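Local atomic coordinates of DNA mismatch repair protein MutS (Thermus aquaticus, PDB entry 1EWQ), a protein that binds mismatched DNA, probably as the recognition step of DNA mismatch repair, and has a weak ATPase activity. Residues Gln289-His294 with Glu303-Arg308; Leu602-Ser607 with Pro617-Ile622; Arg308-Val313 with Tyr542-Phe547; Asp277-Arg280 with Gly284-Leu287. All coordinates share one frame; numbering follows the deposited sequence.

Contact 1. Residues Gln289-His294 with Glu303-Arg308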
loop_
_atom_site.group_PDB
_atom_site.type_symbol
_atom_site.label_atom_id
_atom_site.label_comp_id
_atom_site.label_asym_id
_atom_site.label_seq_id
_atom_site.Cartn_x
_atom_site.Cartn_y
_atom_site.Cartn_z
ATOM N N GLN C 289 -25.323 -9.284 1.746
ATOM C CA GLN C 289 -24.127 -9.743 2.423
ATOM C C GLN C 289 -24.507 -10.505 3.689
ATOM O O GLN C 289 -23.875 -11.499 4.044
ATOM C CB GLN C 289 -23.211 -8.567 2.766
ATOM C CG GLN C 289 -21.938 -9.020 3.455
ATOM C CD GLN C 289 -20.829 -7.989 3.393
ATOM O OE1 GLN C 289 -21.042 -6.816 3.686
ATOM N NE2 GLN C 289 -19.630 -8.430 3.023
ATOM N N SER C 290 -25.559 -10.041 4.352
ATOM C CA SER C 290 -26.028 -10.674 5.576
ATOM C C SER C 290 -26.520 -12.094 5.299
ATOM O O SER C 290 -26.303 -13.010 6.104
ATOM C CB SER C 290 -27.153 -9.846 6.182
ATOM O OG SER C 290 -27.518 -10.358 7.446
ATOM N N TRP C 291 -27.179 -12.266 4.150
ATOM C CA TRP C 291 -27.707 -13.564 3.739
ATOM C C TRP C 291 -26.552 -14.499 3.401
ATOM O O TRP C 291 -26.579 -15.671 3.754
ATOM C CB TRP C 291 -28.641 -13.414 2.528
ATOM C CG TRP C 291 -29.989 -12.798 2.862
ATOM C CD1 TRP C 291 -30.388 -12.291 4.068
ATOM C CD2 TRP C 291 -31.101 -12.637 1.972
ATOM N NE1 TRP C 291 -31.680 -11.825 3.984
ATOM C CE2 TRP C 291 -32.141 -12.024 2.708
ATOM C CE3 TRP C 291 -31.320 -12.954 0.620
ATOM C CZ2 TRP C 291 -33.383 -11.718 2.140
ATOM C CZ3 TRP C 291 -32.560 -12.653 0.053
ATOM C CH2 TRP C 291 -33.574 -12.040 0.816
ATOM N N LEU C 292 -25.543 -13.981 2.712
ATOM C CA LEU C 292 -24.381 -14.797 2.378
ATOM C C LEU C 292 -23.599 -15.164 3.648
ATOM O O LEU C 292 -23.058 -16.259 3.750
ATOM C CB LEU C 292 -23.466 -14.050 1.400
ATOM C CG LEU C 292 -23.859 -14.073 -0.082
ATOM C CD1 LEU C 292 -22.991 -13.084 -0.854
ATOM C CD2 LEU C 292 -23.688 -15.478 -0.649
ATOM N N ARG C 293 -23.544 -14.247 4.613
ATOM C CA ARG C 293 -22.819 -14.503 5.863
ATOM C C ARG C 293 -23.426 -15.712 6.597
ATOM O O ARG C 293 -22.708 -16.536 7.161
ATOM C CB ARG C 293 -22.882 -13.270 6.791
ATOM C CG ARG C 293 -21.623 -13.030 7.607
ATOM C CD ARG C 293 -21.870 -12.199 8.870
ATOM N NE ARG C 293 -22.624 -10.967 8.640
ATOM C CZ ARG C 293 -22.266 -10.018 7.789
ATOM N NH1 ARG C 293 -21.161 -10.164 7.071
ATOM N NH2 ARG C 293 -22.997 -8.917 7.676
ATOM N N HIS C 294 -24.754 -15.801 6.587
ATOM C CA HIS C 294 -25.467 -16.890 7.259
ATOM C C HIS C 294 -26.536 -17.528 6.376
ATOM O O HIS C 294 -27.708 -17.155 6.450
ATOM C CB HIS C 294 -26.138 -16.367 8.532
ATOM C CG HIS C 294 -25.175 -15.877 9.566
ATOM N ND1 HIS C 294 -24.616 -16.704 10.516
ATOM C CD2 HIS C 294 -24.648 -14.652 9.778
ATOM C CE1 HIS C 294 -23.782 -16.009 11.268
ATOM N NE2 HIS C 294 -23.784 -14.760 10.839
ATOM N N GLU C 303 -37.606 -21.423 -0.161
ATOM C CA GLU C 303 -38.520 -21.525 -1.300
ATOM C C GLU C 303 -39.260 -20.193 -1.491
ATOM O O GLU C 303 -39.596 -19.819 -2.614
ATOM C CB GLU C 303 -39.520 -22.669 -1.081
ATOM C CG GLU C 303 -38.857 -24.031 -0.823
ATOM C CD GLU C 303 -38.372 -24.716 -2.094
ATOM O OE1 GLU C 303 -38.006 -24.018 -3.064
ATOM O OE2 GLU C 303 -38.344 -25.966 -2.123
ATOM N N ALA C 304 -39.498 -19.470 -0.400
ATOM C CA ALA C 304 -40.176 -18.178 -0.481
ATOM C C ALA C 304 -39.251 -17.152 -1.139
ATOM O O ALA C 304 -39.698 -16.331 -1.934
ATOM C CB ALA C 304 -40.599 -17.698 0.917
ATOM N N ARG C 305 -37.963 -17.197 -0.804
ATOM C CA ARG C 305 -37.011 -16.270 -1.410
ATOM C C ARG C 305 -36.905 -16.595 -2.901
ATOM O O ARG C 305 -36.852 -15.698 -3.742
ATOM C CB ARG C 305 -35.619 -16.393 -0.765
ATOM C CG ARG C 305 -35.445 -15.772 0.633
ATOM C CD ARG C 305 -33.972 -15.912 1.079
ATOM N NE ARG C 305 -33.722 -15.390 2.425
ATOM C CZ ARG C 305 -32.552 -15.444 3.061
ATOM N NH1 ARG C 305 -31.493 -15.995 2.483
ATOM N NH2 ARG C 305 -32.447 -14.956 4.293
ATOM N N LEU C 306 -36.868 -17.881 -3.229
ATOM C CA LEU C 306 -36.762 -18.285 -4.626
ATOM C C LEU C 306 -38.017 -17.891 -5.394
ATOM O O LEU C 306 -37.942 -17.570 -6.578
ATOM C CB LEU C 306 -36.507 -19.798 -4.740
ATOM C CG LEU C 306 -35.099 -20.276 -4.360
ATOM C CD1 LEU C 306 -35.073 -21.794 -4.333
ATOM C CD2 LEU C 306 -34.057 -19.720 -5.348
ATOM N N ASP C 307 -39.176 -17.905 -4.734
ATOM C CA ASP C 307 -40.397 -17.504 -5.424
ATOM C C ASP C 307 -40.288 -16.047 -5.834
ATOM O O ASP C 307 -40.568 -15.712 -6.978
ATOM C CB ASP C 307 -41.641 -17.716 -4.556
ATOM C CG ASP C 307 -41.987 -19.177 -4.402
ATOM O OD1 ASP C 307 -41.710 -19.946 -5.348
ATOM O OD2 ASP C 307 -42.535 -19.571 -3.349
ATOM N N ARG C 308 -39.854 -15.184 -4.917
ATOM C CA ARG C 308 -39.712 -13.775 -5.244
ATOM C C ARG C 308 -38.673 -13.534 -6.347
ATOM O O ARG C 308 -38.855 -12.668 -7.207
ATOM C CB ARG C 308 -39.359 -12.973 -3.992
ATOM C CG ARG C 308 -40.509 -12.885 -2.995
ATOM C CD ARG C 308 -40.337 -11.711 -2.038
ATOM N NE ARG C 308 -41.357 -10.686 -2.260
ATOM C CZ ARG C 308 -41.512 -10.023 -3.406
ATOM N NH1 ARG C 308 -40.701 -10.268 -4.429
ATOM N NH2 ARG C 308 -42.509 -9.149 -3.553
HETATM O O HOH W 1 -29.297 -16.597 4.045
#
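Arg305 NH1 is gripped by two oxygens. Water 1 lies 2.8 Å from Arg305 NH1, at the edge of the guanidinium and in its plane, and Val605 O accepts a second hydrogen bond from the same nitrogen. The water turns back across the contact and donates to Trp291 O at 2.9 Å, which ties the tip of the arginine to the backbone of helix 282-293 as well as to its indole.

Trp291 and Arg305 lie on neighbouring helices, and their side chains run past each other in opposite directions in a flat stack. The guanidinium covers one face of the indole with the planes only 8° apart. Arg305 CZ sits 3.5 Å from the centroid of the Trp291 five-membered ring, 17° off its normal, a cation-pi contact. Further back, Arg305 CD stands over the Trp291 six-membered ring, 3.9 Å from its centroid, and makes a CH-pi contact. The arginine chain is extended from CG to NE (chi3 -178°), which lays successive atoms along the length of the indole. Arg305 NH2 comes 3.2 Å from Trp291 NE1, but both are donors, and this approach belongs to the stack. Val529 and Tyr530 of helix 514-540 touch the tryptophan and the arginine, respectively.

The positive group is therefore held in two ways at once: its face rests on the indole while NH1 serves two oxygens, water 1 in the guanidinium plane. This in-plane bond and the stack should together resist rotation of the group, and the aromatic cover probably favours its charge.

Contact 2. Residues Leu602-Ser607 with Pro617-Ile622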
loop_
_atom_site.group_PDB
_atom_site.type_symbol
_atom_site.label_atom_id
_atom_site.label_comp_id
_atom_site.label_asym_id
_atom_site.label_seq_id
_atom_site.Cartn_x
_atom_site.Cartn_y
_atom_site.Cartn_z
ATOM N N LEU C 602 -25.074 -20.691 -2.891
ATOM C CA LEU C 602 -26.043 -19.830 -3.561
ATOM C C LEU C 602 -27.478 -20.301 -3.327
ATOM O O LEU C 602 -28.369 -19.496 -3.073
ATOM C CB LEU C 602 -25.741 -19.764 -5.065
ATOM C CG LEU C 602 -24.461 -19.023 -5.474
ATOM C CD1 LEU C 602 -24.223 -19.180 -6.979
ATOM C CD2 LEU C 602 -24.584 -17.558 -5.106
ATOM N N ALA C 603 -27.706 -21.606 -3.410
ATOM C CA ALA C 603 -29.050 -22.131 -3.182
ATOM C C ALA C 603 -29.534 -21.859 -1.757
ATOM O O ALA C 603 -30.710 -21.552 -1.537
ATOM C CB ALA C 603 -29.081 -23.626 -3.450
ATOM N N GLN C 604 -28.639 -21.969 -0.781
ATOM C CA GLN C 604 -29.055 -21.753 0.597
ATOM C C GLN C 604 -29.116 -20.292 1.010
ATOM O O GLN C 604 -29.322 -19.943 2.184
ATOM C CB GLN C 604 -28.196 -22.611 1.535
ATOM C CG GLN C 604 -28.651 -24.084 1.425
ATOM C CD GLN C 604 -27.887 -25.047 2.296
ATOM O OE1 GLN C 604 -27.024 -25.776 1.809
ATOM N NE2 GLN C 604 -28.195 -25.062 3.596
ATOM N N VAL C 605 -28.998 -19.440 0.006
ATOM C CA VAL C 605 -29.093 -18.013 0.200
ATOM C C VAL C 605 -30.382 -17.587 -0.511
ATOM O O VAL C 605 -30.887 -16.473 -0.334
ATOM C CB VAL C 605 -27.816 -17.322 -0.361
ATOM C CG1 VAL C 605 -28.157 -16.234 -1.365
ATOM C CG2 VAL C 605 -27.001 -16.795 0.798
ATOM N N GLY C 606 -30.933 -18.504 -1.303
ATOM C CA GLY C 606 -32.171 -18.221 -2.015
ATOM C C GLY C 606 -31.931 -17.667 -3.401
ATOM O O GLY C 606 -32.801 -17.021 -3.979
ATOM N N SER C 607 -30.742 -17.924 -3.929
ATOM C CA SER C 607 -30.364 -17.460 -5.246
ATOM C C SER C 607 -30.428 -18.604 -6.248
ATOM O O SER C 607 -30.321 -19.773 -5.873
ATOM C CB SER C 607 -28.932 -16.919 -5.204
ATOM O OG SER C 607 -28.389 -16.736 -6.502
ATOM N N PRO C 617 -29.380 -30.808 -1.319
ATOM C CA PRO C 617 -29.831 -31.059 0.050
ATOM C C PRO C 617 -29.540 -29.781 0.854
ATOM O O PRO C 617 -28.892 -28.854 0.348
ATOM C CB PRO C 617 -28.963 -32.237 0.490
ATOM C CG PRO C 617 -27.677 -31.983 -0.223
ATOM C CD PRO C 617 -28.117 -31.517 -1.605
ATOM N N LEU C 618 -30.026 -29.713 2.084
ATOM C CA LEU C 618 -29.759 -28.541 2.898
ATOM C C LEU C 618 -28.581 -28.869 3.810
ATOM O O LEU C 618 -28.736 -29.559 4.819
ATOM C CB LEU C 618 -30.998 -28.176 3.701
ATOM C CG LEU C 618 -32.160 -27.731 2.818
ATOM C CD1 LEU C 618 -33.477 -27.739 3.586
ATOM C CD2 LEU C 618 -31.833 -26.352 2.274
ATOM N N PHE C 619 -27.393 -28.403 3.430
ATOM C CA PHE C 619 -26.190 -28.661 4.213
ATOM C C PHE C 619 -26.166 -27.809 5.486
ATOM O O PHE C 619 -26.649 -26.680 5.493
ATOM C CB PHE C 619 -24.934 -28.370 3.374
ATOM C CG PHE C 619 -24.838 -29.197 2.117
ATOM C CD1 PHE C 619 -25.151 -28.646 0.879
ATOM C CD2 PHE C 619 -24.429 -30.522 2.168
ATOM C CE1 PHE C 619 -25.053 -29.411 -0.290
ATOM C CE2 PHE C 619 -24.332 -31.288 1.002
ATOM C CZ PHE C 619 -24.642 -30.730 -0.223
ATOM N N ASP C 620 -25.602 -28.359 6.560
ATOM C CA ASP C 620 -25.520 -27.623 7.818
ATOM C C ASP C 620 -24.223 -26.815 7.873
ATOM O O ASP C 620 -24.042 -25.961 8.740
ATOM C CB ASP C 620 -25.633 -28.582 9.013
ATOM C CG ASP C 620 -24.437 -29.495 9.160
ATOM O OD1 ASP C 620 -23.605 -29.582 8.233
ATOM O OD2 ASP C 620 -24.336 -30.147 10.221
ATOM N N GLY C 621 -23.341 -27.070 6.910
ATOM C CA GLY C 621 -22.073 -26.363 6.849
ATOM C C GLY C 621 -21.183 -26.848 5.721
ATOM O O GLY C 621 -21.324 -27.975 5.240
ATOM N N ILE C 622 -20.283 -25.986 5.268
ATOM C CA ILE C 622 -19.349 -26.358 4.211
ATOM C C ILE C 622 -17.956 -26.270 4.813
ATOM O O ILE C 622 -17.556 -25.215 5.307
ATOM C CB ILE C 622 -19.442 -25.409 3.019
ATOM C CG1 ILE C 622 -20.830 -25.511 2.382
ATOM C CG2 ILE C 622 -18.350 -25.740 2.017
ATOM C CD1 ILE C 622 -21.113 -24.434 1.350
HETATM O O HOH W 2 -27.594 -26.493 -1.168
#
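Gln604 carries this contact, standing just past the end of helix 589-603. Leu602 and Ala603 form the last turn before it, and Ala603 packs on Phe547 of the short strand 546-547. The Gln604 side chain then reaches out to the chain leading into strand 621-625. It is extended beyond CG (chi2 180°), and its CG lies 4.0 Å from Leu618 CD2 as the two side chains pass. Its carboxamide pairs with both backbone polar groups of Phe619. Gln604 NE2 donates to Phe619 O at 2.9 Å; the bond is nearly straight, at 172°, and meets a lone pair in the carbonyl plane. The return bond, from Phe619 N to Gln604 OE1 at 3.1 Å, is more bent, its donor lying above the plane of the side-chain carbonyl. Gln604 OE1 also sits at the edge of the Phe619 ring, 3.6 Å from CD1. After Val605, Gly606 closes a Schellman motif with positive phi, with Gly606 N bonded to Ala603 O and Ser607 N to Leu602 O.

NE2 donates to Leu296 O as well, so both its hydrogens are engaged. A buried amide that accepts and donates on one residue is fixed in its flip, and it satisfies two backbone groups at once.

Contact 3. Residues Arg308-Val313 with Tyr542-Phe547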
loop_
_atom_site.group_PDB
_atom_site.type_symbol
_atom_site.label_atom_id
_atom_site.label_comp_id
_atom_site.label_asym_id
_atom_site.label_seq_id
_atom_site.Cartn_x
_atom_site.Cartn_y
_atom_site.Cartn_z
ATOM N N ARG C 308 -39.854 -15.184 -4.917
ATOM C CA ARG C 308 -39.712 -13.775 -5.244
ATOM C C ARG C 308 -38.673 -13.534 -6.347
ATOM O O ARG C 308 -38.855 -12.668 -7.207
ATOM C CB ARG C 308 -39.359 -12.973 -3.992
ATOM C CG ARG C 308 -40.509 -12.885 -2.995
ATOM C CD ARG C 308 -40.337 -11.711 -2.038
ATOM N NE ARG C 308 -41.357 -10.686 -2.260
ATOM C CZ ARG C 308 -41.512 -10.023 -3.406
ATOM N NH1 ARG C 308 -40.701 -10.268 -4.429
ATOM N NH2 ARG C 308 -42.509 -9.149 -3.553
ATOM N N VAL C 309 -37.584 -14.296 -6.321
ATOM C CA VAL C 309 -36.540 -14.158 -7.336
ATOM C C VAL C 309 -37.136 -14.550 -8.688
ATOM O O VAL C 309 -37.078 -13.794 -9.659
ATOM C CB VAL C 309 -35.345 -15.099 -7.052
ATOM C CG1 VAL C 309 -34.311 -14.995 -8.168
ATOM C CG2 VAL C 309 -34.728 -14.763 -5.704
ATOM N N GLU C 310 -37.716 -15.744 -8.729
ATOM C CA GLU C 310 -38.325 -16.262 -9.946
ATOM C C GLU C 310 -39.329 -15.273 -10.506
ATOM O O GLU C 310 -39.439 -15.108 -11.717
ATOM C CB GLU C 310 -39.021 -17.589 -9.658
ATOM C CG GLU C 310 -39.610 -18.256 -10.886
ATOM C CD GLU C 310 -39.925 -19.722 -10.645
ATOM O OE1 GLU C 310 -40.854 -20.021 -9.876
ATOM O OE2 GLU C 310 -39.226 -20.581 -11.220
ATOM N N GLY C 311 -40.054 -14.616 -9.607
ATOM C CA GLY C 311 -41.044 -13.640 -10.018
ATOM C C GLY C 311 -40.419 -12.483 -10.773
ATOM O O GLY C 311 -40.997 -11.992 -11.742
ATOM N N PHE C 312 -39.247 -12.035 -10.337
ATOM C CA PHE C 312 -38.583 -10.933 -11.025
ATOM C C PHE C 312 -37.864 -11.440 -12.272
ATOM O O PHE C 312 -37.544 -10.663 -13.163
ATOM C CB PHE C 312 -37.590 -10.223 -10.103
ATOM C CG PHE C 312 -38.216 -9.169 -9.229
ATOM C CD1 PHE C 312 -38.146 -9.264 -7.844
ATOM C CD2 PHE C 312 -38.851 -8.071 -9.791
ATOM C CE1 PHE C 312 -38.698 -8.279 -7.030
ATOM C CE2 PHE C 312 -39.409 -7.074 -8.984
ATOM C CZ PHE C 312 -39.331 -7.179 -7.599
ATOM N N VAL C 313 -37.603 -12.743 -12.326
ATOM C CA VAL C 313 -36.948 -13.315 -13.491
ATOM C C VAL C 313 -37.950 -13.315 -14.640
ATOM O O VAL C 313 -37.595 -13.044 -15.781
ATOM C CB VAL C 313 -36.471 -14.764 -13.228
ATOM C CG1 VAL C 313 -36.163 -15.464 -14.550
ATOM C CG2 VAL C 313 -35.224 -14.749 -12.348
ATOM N N TYR C 542 -28.686 -18.673 -14.904
ATOM C CA TYR C 542 -28.749 -19.523 -13.711
ATOM C C TYR C 542 -30.136 -20.143 -13.624
ATOM O O TYR C 542 -31.092 -19.637 -14.219
ATOM C CB TYR C 542 -28.530 -18.720 -12.425
ATOM C CG TYR C 542 -27.152 -18.167 -12.189
ATOM C CD1 TYR C 542 -26.094 -18.432 -13.063
ATOM C CD2 TYR C 542 -26.900 -17.376 -11.066
ATOM C CE1 TYR C 542 -24.810 -17.920 -12.814
ATOM C CE2 TYR C 542 -25.626 -16.862 -10.812
ATOM C CZ TYR C 542 -24.594 -17.138 -11.686
ATOM O OH TYR C 542 -23.351 -16.627 -11.417
ATOM N N VAL C 543 -30.267 -21.224 -12.864
ATOM C CA VAL C 543 -31.570 -21.858 -12.740
ATOM C C VAL C 543 -31.997 -22.044 -11.294
ATOM O O VAL C 543 -31.167 -22.041 -10.384
ATOM C CB VAL C 543 -31.581 -23.220 -13.447
ATOM C CG1 VAL C 543 -31.169 -23.031 -14.912
ATOM C CG2 VAL C 543 -30.633 -24.184 -12.750
ATOM N N ARG C 544 -33.299 -22.199 -11.084
ATOM C CA ARG C 544 -33.820 -22.402 -9.741
ATOM C C ARG C 544 -33.520 -23.816 -9.270
ATOM O O ARG C 544 -33.853 -24.789 -9.954
ATOM C CB ARG C 544 -35.338 -22.163 -9.686
ATOM C CG ARG C 544 -35.934 -22.450 -8.308
ATOM C CD ARG C 544 -37.391 -22.021 -8.199
ATOM N NE ARG C 544 -37.958 -22.342 -6.891
ATOM C CZ ARG C 544 -38.982 -21.700 -6.338
ATOM N NH1 ARG C 544 -39.560 -20.694 -6.977
ATOM N NH2 ARG C 544 -39.417 -22.054 -5.138
ATOM N N PRO C 545 -32.861 -23.947 -8.102
ATOM C CA PRO C 545 -32.503 -25.236 -7.509
ATOM C C PRO C 545 -33.671 -25.871 -6.754
ATOM O O PRO C 545 -34.537 -25.178 -6.232
ATOM C CB PRO C 545 -31.365 -24.864 -6.563
ATOM C CG PRO C 545 -31.816 -23.532 -6.056
ATOM C CD PRO C 545 -32.235 -22.847 -7.345
ATOM N N ARG C 546 -33.690 -27.195 -6.702
ATOM C CA ARG C 546 -34.737 -27.901 -5.987
ATOM C C ARG C 546 -34.056 -28.553 -4.790
ATOM O O ARG C 546 -32.910 -28.974 -4.882
ATOM C CB ARG C 546 -35.366 -28.968 -6.875
ATOM C CG ARG C 546 -35.789 -28.475 -8.254
ATOM C CD ARG C 546 -36.824 -27.362 -8.183
ATOM N NE ARG C 546 -37.131 -26.827 -9.510
ATOM C CZ ARG C 546 -37.983 -25.830 -9.740
ATOM N NH1 ARG C 546 -38.622 -25.249 -8.730
ATOM N NH2 ARG C 546 -38.196 -25.406 -10.981
ATOM N N PHE C 547 -34.758 -28.633 -3.667
ATOM C CA PHE C 547 -34.177 -29.225 -2.468
ATOM C C PHE C 547 -34.697 -30.630 -2.190
ATOM O O PHE C 547 -35.889 -30.892 -2.311
ATOM C CB PHE C 547 -34.439 -28.320 -1.257
ATOM C CG PHE C 547 -33.900 -26.929 -1.422
ATOM C CD1 PHE C 547 -34.752 -25.865 -1.676
ATOM C CD2 PHE C 547 -32.530 -26.697 -1.364
ATOM C CE1 PHE C 547 -34.244 -24.582 -1.872
ATOM C CE2 PHE C 547 -32.006 -25.423 -1.558
ATOM C CZ PHE C 547 -32.858 -24.363 -1.813
HETATM O O HOH W 3 -40.706 -22.872 -9.893
#
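Arg544 meets Glu310 where segment 542-547 passes along helix 299-314. Before it, Tyr542 packs against Val536 of helix 514-540, and Val543 is held by a backbone bond to Val609. Arg544 then stretches out from CG to NE, with chi1 (176°) setting CG anti to the backbone N, and crosses the glutamate side chain at about a right angle. Arg544 NH1 lies 3.2 Å from Glu310 OE1, forming a salt bridge whose hydrogen bond is weak, bent to 121°. Carboxylate and guanidinium planes are 43° apart, so the two groups do not meet as a flat pair.

The strongest polar partners are outside this pair: Arg544 NH1 makes a salt bridge to Asp307 and Glu310 OE1 one to Arg314, while Arg544 NH2 also pairs with Glu303. Pro545 rests on Leu306. Next, Arg546 turns its guanidinium so that Arg544 CG lies 3.9 Å above one face. Water 3 donates to Glu310 OE1 at 2.9 Å and accepts a weak, long bond of 3.4 Å from Arg546 NH1. Phe547 follows, against Glu303 and Leu306.

Glu303, Asp307 and Glu310, spaced four and three residues apart, put acid groups on one side of the helix. Together with Arg544 they make up a complex salt bridge at the surface, joining the helix to the chain that leads into strand 546-547, an outermost strand of a mixed sheet in which it runs parallel to strand 613-616.

Contact 4. Residues Asp277-Arg280 with Gly284-Leu287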
loop_
_atom_site.group_PDB
_atom_site.type_symbol
_atom_site.label_atom_id
_atom_site.label_comp_id
_atom_site.label_asym_id
_atom_site.label_seq_id
_atom_site.Cartn_x
_atom_site.Cartn_y
_atom_site.Cartn_z
ATOM N N ASP C 277 -23.480 -9.699 -6.571
ATOM C CA ASP C 277 -24.066 -8.410 -6.261
ATOM C C ASP C 277 -24.302 -7.373 -7.356
ATOM O O ASP C 277 -23.371 -6.745 -7.856
ATOM C CB ASP C 277 -23.259 -7.768 -5.133
ATOM C CG ASP C 277 -23.871 -6.479 -4.654
ATOM O OD1 ASP C 277 -25.092 -6.471 -4.422
ATOM O OD2 ASP C 277 -23.134 -5.483 -4.506
ATOM N N GLU C 278 -25.569 -7.185 -7.704
ATOM C CA GLU C 278 -25.970 -6.194 -8.697
ATOM C C GLU C 278 -27.027 -5.334 -8.014
ATOM O O GLU C 278 -27.911 -4.750 -8.657
ATOM C CB GLU C 278 -26.565 -6.867 -9.930
ATOM C CG GLU C 278 -25.659 -7.898 -10.551
ATOM C CD GLU C 278 -25.993 -8.156 -12.008
ATOM O OE1 GLU C 278 -27.122 -7.807 -12.432
ATOM O OE2 GLU C 278 -25.131 -8.714 -12.729
ATOM N N THR C 279 -26.922 -5.282 -6.690
ATOM C CA THR C 279 -27.836 -4.520 -5.863
ATOM C C THR C 279 -27.781 -3.027 -6.203
ATOM O O THR C 279 -26.744 -2.508 -6.577
ATOM C CB THR C 279 -27.502 -4.743 -4.371
ATOM O OG1 THR C 279 -28.528 -4.171 -3.560
ATOM C CG2 THR C 279 -26.187 -4.102 -4.011
ATOM N N ARG C 280 -28.909 -2.343 -6.074
ATOM C CA ARG C 280 -28.966 -0.919 -6.389
ATOM C C ARG C 280 -28.809 0.018 -5.186
ATOM O O ARG C 280 -28.362 1.150 -5.342
ATOM C CB ARG C 280 -30.269 -0.617 -7.133
ATOM C CG ARG C 280 -30.248 -1.101 -8.586
ATOM C CD ARG C 280 -29.160 -0.355 -9.347
ATOM N NE ARG C 280 -28.805 -0.943 -10.636
ATOM C CZ ARG C 280 -29.408 -0.665 -11.788
ATOM N NH1 ARG C 280 -30.418 0.202 -11.828
ATOM N NH2 ARG C 280 -28.985 -1.241 -12.905
ATOM N N GLY C 284 -29.631 -2.818 0.479
ATOM C CA GLY C 284 -29.750 -4.046 -0.282
ATOM C C GLY C 284 -28.429 -4.786 -0.324
ATOM O O GLY C 284 -28.390 -5.989 -0.109
ATOM N N ARG C 285 -27.338 -4.086 -0.603
ATOM C CA ARG C 285 -26.033 -4.749 -0.620
ATOM C C ARG C 285 -25.759 -5.353 0.754
ATOM O O ARG C 285 -25.231 -6.459 0.857
ATOM C CB ARG C 285 -24.908 -3.766 -0.966
ATOM C CG ARG C 285 -23.531 -4.412 -0.933
ATOM C CD ARG C 285 -22.426 -3.474 -1.409
ATOM N NE ARG C 285 -22.607 -3.096 -2.806
ATOM C CZ ARG C 285 -21.851 -2.217 -3.457
ATOM N NH1 ARG C 285 -20.837 -1.610 -2.851
ATOM N NH2 ARG C 285 -22.133 -1.923 -4.717
ATOM N N ARG C 286 -26.117 -4.617 1.807
ATOM C CA ARG C 286 -25.911 -5.096 3.172
ATOM C C ARG C 286 -26.778 -6.324 3.475
ATOM O O ARG C 286 -26.308 -7.286 4.088
ATOM C CB ARG C 286 -26.197 -3.984 4.192
ATOM C CG ARG C 286 -25.117 -2.863 4.243
ATOM C CD ARG C 286 -25.243 -2.015 5.527
ATOM N NE ARG C 286 -26.522 -1.310 5.604
ATOM C CZ ARG C 286 -26.736 -0.107 5.080
ATOM N NH1 ARG C 286 -25.753 0.530 4.452
ATOM N NH2 ARG C 286 -27.940 0.442 5.145
ATOM N N LEU C 287 -28.037 -6.297 3.051
ATOM C CA LEU C 287 -28.918 -7.431 3.276
ATOM C C LEU C 287 -28.376 -8.665 2.545
ATOM O O LEU C 287 -28.351 -9.762 3.107
ATOM C CB LEU C 287 -30.326 -7.135 2.769
ATOM C CG LEU C 287 -31.323 -8.278 2.997
ATOM C CD1 LEU C 287 -31.600 -8.388 4.505
ATOM C CD2 LEU C 287 -32.625 -8.008 2.226
HETATM O O HOH W 4 -22.950 -3.925 -6.325
#
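Arg285, in the first turn of helix 282-293, lies across the chain that precedes the helix, and its side chain meets Thr279 first and Asp277 after it. Arg285 CB lies 3.3 Å from Thr279 CG2, although that methyl is modelled too near Asp277 and its exact place is doubtful. Arg285 CG and CD then run past the aspartate carboxylate, each 3.8 Å from Asp277 OD2. The chain bends at chi3 (-63°), which swings NE round to the acid. There Arg285 NE stands 3.0 Å from Asp277 OD2 in a salt bridge whose hydrogen bond is weak, its angle only 124°. The carboxylate and guanidinium planes are almost perpendicular, at 89°, so the acid does not take two N-H groups side by side. Arg285 CZ follows, 3.7 Å from Asp277 OD2. At the tip, NH2 gives a weak bond to water 4, which also donates to Asp277 O at 3.2 Å. The other terminal nitrogen, NH1, has a long and weak ion pair with Glu130.

Gly284 lies alongside, and Thr279 OG1 comes 3.3 Å from its carbonyl carbon, a close approach to a helix turn that has no side chain at this point. On the loop side, the backbone N of Thr279 bonds to Asp277 OD1 in an Asx turn, though the position of that oxygen is not secure.

The contact thus folds the link between helix 272-276 and helix 282-293 back onto the latter, while Glu278, paired with Arg539, and Arg280 N, bonded to Asp528, hold the same link against helix 514-540.

How the contacts relate
Along the chain the order is contact 4, contact 1, contact 3, contact 2, and all four lie more than 25 Å from the bound DNA. Contacts 4 and 1, their centres about 12 Å apart, share helix 282-293; contacts 1 and 3, with centres about 11 Å apart, share helix 299-314 and Arg308. The centre of contact 2 is about 10 Å from that of contact 1 and 14 Å from that of contact 3, and it touches both, but about 19 Å from that of contact 4. Segment 602-607, in the range of the ATPase domain V, therefore packs against helices of domain III, so the cluster lies where the nucleotide-binding and helical parts of MutS are joined.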